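Local coordinates for protein biotin transporter BioY (Lactococcus lactis subsp. cremoris, PDB 4DVE) that binds biotin as the membrane-embedded S component and probably works with an energy-coupling factor (ECF) type ABC transporter complex to take up the vitamin, at residues A[73-78]-A[93-98]; A[133-138]-A[175-180]. One frame throughout, in Å; residues are numbered along the deposited sequence.

Contact 1 of 2, residues A[73-78]-A[93-98]; sequences AFLALA and ASFLGP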
# COMPACT_ATOMS: atom_id res chain seq x y z
N ALA A 73 6.23 7.24 -6.60
CA ALA A 73 7.50 7.86 -6.36
C ALA A 73 8.39 6.94 -5.52
O ALA A 73 9.59 6.84 -5.76
CB ALA A 73 7.33 9.24 -5.70
N PHE A 74 7.79 6.32 -4.51
CA PHE A 74 8.48 5.35 -3.67
C PHE A 74 9.02 4.19 -4.53
O PHE A 74 10.19 3.81 -4.43
CB PHE A 74 7.51 4.83 -2.58
CG PHE A 74 7.88 3.50 -2.00
CD1 PHE A 74 9.01 3.36 -1.21
CD2 PHE A 74 7.10 2.37 -2.24
CE1 PHE A 74 9.38 2.10 -0.70
CE2 PHE A 74 7.46 1.13 -1.70
CZ PHE A 74 8.60 1.00 -0.95
N LEU A 75 8.16 3.63 -5.36
CA LEU A 75 8.53 2.50 -6.20
C LEU A 75 9.62 2.89 -7.21
O LEU A 75 10.56 2.11 -7.45
CB LEU A 75 7.29 1.93 -6.92
CG LEU A 75 6.25 1.28 -6.04
CD1 LEU A 75 4.99 0.89 -6.84
CD2 LEU A 75 6.84 0.07 -5.36
N ALA A 76 9.48 4.08 -7.79
CA ALA A 76 10.48 4.61 -8.72
C ALA A 76 11.87 4.70 -8.04
O ALA A 76 12.90 4.34 -8.64
CB ALA A 76 10.04 5.97 -9.26
N LEU A 77 11.89 5.16 -6.79
CA LEU A 77 13.13 5.21 -6.03
C LEU A 77 13.75 3.82 -5.89
O LEU A 77 14.96 3.65 -6.03
CB LEU A 77 12.91 5.87 -4.66
CG LEU A 77 12.70 7.40 -4.65
CD1 LEU A 77 12.55 7.90 -3.23
CD2 LEU A 77 13.86 8.15 -5.30
N ALA A 78 12.92 2.82 -5.63
CA ALA A 78 13.40 1.44 -5.54
C ALA A 78 13.91 0.97 -6.90
O ALA A 78 14.99 0.36 -6.98
CB ALA A 78 12.30 0.51 -5.01
N ALA A 93 16.29 -5.20 -10.68
CA ALA A 93 16.32 -6.67 -10.76
C ALA A 93 15.53 -7.32 -9.62
O ALA A 93 14.86 -8.32 -9.84
CB ALA A 93 17.77 -7.19 -10.79
N SER A 94 15.57 -6.75 -8.42
CA SER A 94 14.78 -7.30 -7.29
C SER A 94 13.26 -7.37 -7.57
O SER A 94 12.56 -8.11 -6.91
CB SER A 94 15.01 -6.50 -6.01
OG SER A 94 14.33 -5.25 -6.07
N PHE A 95 12.76 -6.58 -8.52
CA PHE A 95 11.34 -6.60 -8.88
C PHE A 95 10.94 -7.82 -9.69
O PHE A 95 9.75 -8.08 -9.85
CB PHE A 95 10.95 -5.34 -9.68
CG PHE A 95 10.70 -4.12 -8.81
CD1 PHE A 95 11.77 -3.43 -8.25
CD2 PHE A 95 9.40 -3.70 -8.55
CE1 PHE A 95 11.53 -2.31 -7.44
CE2 PHE A 95 9.16 -2.60 -7.74
CZ PHE A 95 10.22 -1.90 -7.19
N LEU A 96 11.91 -8.55 -10.24
CA LEU A 96 11.62 -9.82 -10.89
C LEU A 96 11.73 -10.98 -9.92
O LEU A 96 11.57 -12.12 -10.32
CB LEU A 96 12.59 -10.06 -12.07
CG LEU A 96 12.43 -9.15 -13.28
CD1 LEU A 96 13.46 -9.49 -14.36
CD2 LEU A 96 11.00 -9.24 -13.81
N GLY A 97 12.03 -10.70 -8.65
CA GLY A 97 12.22 -11.75 -7.67
C GLY A 97 10.90 -12.24 -7.07
O GLY A 97 9.81 -11.89 -7.55
N PRO A 98 10.99 -13.01 -5.99
CA PRO A 98 9.81 -13.70 -5.41
C PRO A 98 8.70 -12.76 -4.93
O PRO A 98 7.53 -13.13 -5.01
CB PRO A 98 10.37 -14.51 -4.25
CG PRO A 98 11.87 -14.38 -4.32
CD PRO A 98 12.27 -13.38 -5.35
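F95 reaches across to A78 and L75, and its ring makes the entire contact between the C-terminal part of helix 52-80 and a short 3-10 turn, 93-96, in the loop that leads to helix 100-119. In the helical S-component fold of BioY this is a loop-on-helix contact between parts neighbouring in sequence, and residues 73-78 are predicted to lie within the membrane.

The ring points its outer edge at the helix: A78 CB lies near the ring plane, 3.8 Å from F95 CE1, while L75 approaches more loosely, its CD2 at 4.3 Å from F95 CE2. F95 CG is anti to its own carbonyl carbon (chi1 -81°), which carries the ring from the turn toward the helix. The backbones themselves stay well apart, with the CA atoms of A78 and F95 8.9 Å from each other.

Polar interactions hold the turn rather than join it to 73-78. S94 OG is hydrogen-bonded to G91 O and to R103 NH1, and R103, a residue of the biotin pocket, also makes a cation-pi contact with the F95 ring. Within the turn, L96 N donates to A93 O. A backbone hydrogen bond between A78 and G91 links the helix to the same loop. At the far corner of the ring, L75 O lies oblique to the ring, 4.0 Å from F95 CZ.

Contact 2 of 2, residues A[133-138]-A[175-180]; sequences IIVLLF and IKAILT. With BTN (biotin), chain D.
K176 NZ is gripped by several oxygens at once: it forms a salt bridge with D173 OD1, hydrogen bonds with I49 O and N52 OD1, and a weak hydrogen bond of 2.9 Å to O3 of biotin, the ureido oxygen. The lysine chain is bent at chi3 (-144°), and its amine ends in the biotin pocket, well clear of residues 133-138. With the D173 carboxylate beside it, the ammonium charge is probably stabilised, and it would be expected to polarise the ureido carbonyl. D173 itself is also hydrogen-bonded to biotin, so the two charged groups meet the ligand together.

One turn further along, T180 OG1 donates to K176 O over 2.8 Å, from above the carbonyl plane at a C=O...donor angle of 141°. T180 N reaches the same oxygen from the opposite face, so that K176 O has two donors from one residue and the threonine hydroxyl spends its proton within its own helix.

The direct contact is a helix-helix packing of 133-138 on 175-180, both in predicted transmembrane helices, wholly apolar and close. V135 and A177 lie opposite each other with CA atoms 6.1 Å apart, a spacing that the small alanine side chain permits. V135 CG1, anti to the backbone N (chi1 170°), does the touching: it meets A177 CB at 3.7 Å and T180 CG2 more loosely at 4.3 Å. T180 also rests on M53, M56 and M57 of helix 52-80, while A177 is additionally covered by L132 of helix 128-155.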
# COMPACT_ATOMS: atom_id res chain seq x y z
N ILE A 133 -13.51 -2.52 4.72
CA ILE A 133 -13.72 -3.55 3.73
C ILE A 133 -13.03 -3.19 2.40
O ILE A 133 -12.43 -4.06 1.77
CB ILE A 133 -15.21 -3.87 3.53
CG1 ILE A 133 -15.81 -4.45 4.84
CG2 ILE A 133 -15.40 -4.81 2.35
CD1 ILE A 133 -15.00 -5.58 5.48
N ILE A 134 -13.13 -1.93 1.98
CA ILE A 134 -12.41 -1.46 0.77
C ILE A 134 -10.90 -1.62 0.93
O ILE A 134 -10.19 -2.11 0.01
CB ILE A 134 -12.80 -0.00 0.41
CG1 ILE A 134 -14.27 0.07 0.02
CG2 ILE A 134 -11.91 0.57 -0.71
CD1 ILE A 134 -14.85 1.48 0.15
N VAL A 135 -10.38 -1.26 2.10
CA VAL A 135 -8.96 -1.40 2.35
C VAL A 135 -8.55 -2.88 2.34
O VAL A 135 -7.55 -3.25 1.74
CB VAL A 135 -8.51 -0.69 3.65
CG1 VAL A 135 -7.06 -1.06 4.00
CG2 VAL A 135 -8.68 0.84 3.51
N LEU A 136 -9.36 -3.73 2.96
CA LEU A 136 -9.11 -5.18 2.97
C LEU A 136 -9.09 -5.73 1.54
O LEU A 136 -8.17 -6.47 1.12
CB LEU A 136 -10.23 -5.88 3.74
CG LEU A 136 -10.20 -7.22 4.47
CD1 LEU A 136 -11.50 -8.02 4.23
CD2 LEU A 136 -8.95 -8.05 4.29
N LEU A 137 -10.11 -5.36 0.77
CA LEU A 137 -10.24 -5.90 -0.58
C LEU A 137 -9.03 -5.55 -1.45
O LEU A 137 -8.46 -6.44 -2.12
CB LEU A 137 -11.53 -5.42 -1.23
CG LEU A 137 -12.20 -6.14 -2.38
CD1 LEU A 137 -12.51 -7.61 -2.06
CD2 LEU A 137 -13.51 -5.38 -2.69
N PHE A 138 -8.63 -4.29 -1.42
CA PHE A 138 -7.60 -3.83 -2.35
C PHE A 138 -6.20 -3.73 -1.80
O PHE A 138 -5.24 -3.91 -2.55
CB PHE A 138 -8.02 -2.55 -3.01
CG PHE A 138 -9.31 -2.68 -3.77
CD1 PHE A 138 -9.40 -3.53 -4.85
CD2 PHE A 138 -10.42 -1.95 -3.41
CE1 PHE A 138 -10.58 -3.64 -5.57
CE2 PHE A 138 -11.61 -2.07 -4.11
CZ PHE A 138 -11.68 -2.92 -5.19
N ILE A 175 -4.53 -6.53 10.76
CA ILE A 175 -4.12 -5.53 11.75
C ILE A 175 -3.70 -4.22 11.05
O ILE A 175 -4.10 -3.13 11.49
CB ILE A 175 -2.98 -6.02 12.66
CG1 ILE A 175 -3.47 -7.14 13.59
CG2 ILE A 175 -2.41 -4.88 13.50
CD1 ILE A 175 -2.31 -7.98 14.11
N LYS A 176 -2.91 -4.33 9.98
CA LYS A 176 -2.46 -3.15 9.22
C LYS A 176 -3.64 -2.41 8.61
O LYS A 176 -3.64 -1.20 8.61
CB LYS A 176 -1.47 -3.50 8.10
CG LYS A 176 -0.12 -4.02 8.60
CD LYS A 176 0.65 -4.72 7.46
CE LYS A 176 1.46 -5.92 7.92
NZ LYS A 176 2.05 -6.65 6.78
N ALA A 177 -4.60 -3.14 8.06
CA ALA A 177 -5.78 -2.53 7.44
C ALA A 177 -6.64 -1.80 8.50
O ALA A 177 -7.17 -0.71 8.22
CB ALA A 177 -6.62 -3.57 6.70
N ILE A 178 -6.78 -2.40 9.69
CA ILE A 178 -7.55 -1.81 10.78
C ILE A 178 -6.87 -0.53 11.25
O ILE A 178 -7.54 0.50 11.47
CB ILE A 178 -7.67 -2.72 12.05
CG1 ILE A 178 -8.40 -4.05 11.82
CG2 ILE A 178 -8.37 -1.99 13.18
CD1 ILE A 178 -9.54 -4.03 10.85
N LEU A 179 -5.56 -0.60 11.45
CA LEU A 179 -4.81 0.58 11.89
C LEU A 179 -4.85 1.67 10.82
O LEU A 179 -4.89 2.87 11.14
CB LEU A 179 -3.34 0.23 12.21
CG LEU A 179 -3.12 -0.54 13.52
CD1 LEU A 179 -1.71 -1.13 13.57
CD2 LEU A 179 -3.39 0.38 14.71
N THR A 180 -4.82 1.24 9.55
CA THR A 180 -4.98 2.17 8.42
C THR A 180 -6.28 2.98 8.53
O THR A 180 -6.26 4.21 8.46
CB THR A 180 -4.91 1.45 7.05
OG1 THR A 180 -3.56 1.00 6.81
CG2 THR A 180 -5.36 2.39 5.91
C11 BTN D . 9.80 -6.47 -0.78
O11 BTN D . 10.24 -5.58 -0.01
O12 BTN D . 10.57 -7.09 -1.52
C10 BTN D . 8.29 -6.78 -0.85
C9 BTN D . 7.82 -7.73 0.26
C8 BTN D . 6.32 -8.06 0.09
C7 BTN D . 5.76 -8.75 1.35
C2 BTN D . 4.28 -9.06 1.23
S1 BTN D . 3.30 -7.54 1.22
C6 BTN D . 1.83 -8.45 1.64
C5 BTN D . 2.24 -9.61 2.58
N1 BTN D . 2.17 -9.21 3.96
C3 BTN D . 3.36 -9.19 4.55
O3 BTN D . 3.57 -8.88 5.73
N2 BTN D . 4.28 -9.57 3.65
C4 BTN D . 3.72 -9.91 2.37

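How the contacts relate
Contact 1 and contact 2 lie on opposite sides of the centre of the chain, their own centres 23 Å apart and their nearest atoms about 12 Å apart, with no touch between them. They follow one another in sequence. Helix 52-80 relates to both: it supplies segment 73-78 of contact 1, and its methionines near the start pack against T180 of contact 2. Biotin is reached from both, but unequally: K176 of contact 2 meets its ureido end directly, whereas in contact 1 the F95 side chain stays about 8 Å from the ligand and approaches the pocket through R103, which lines it.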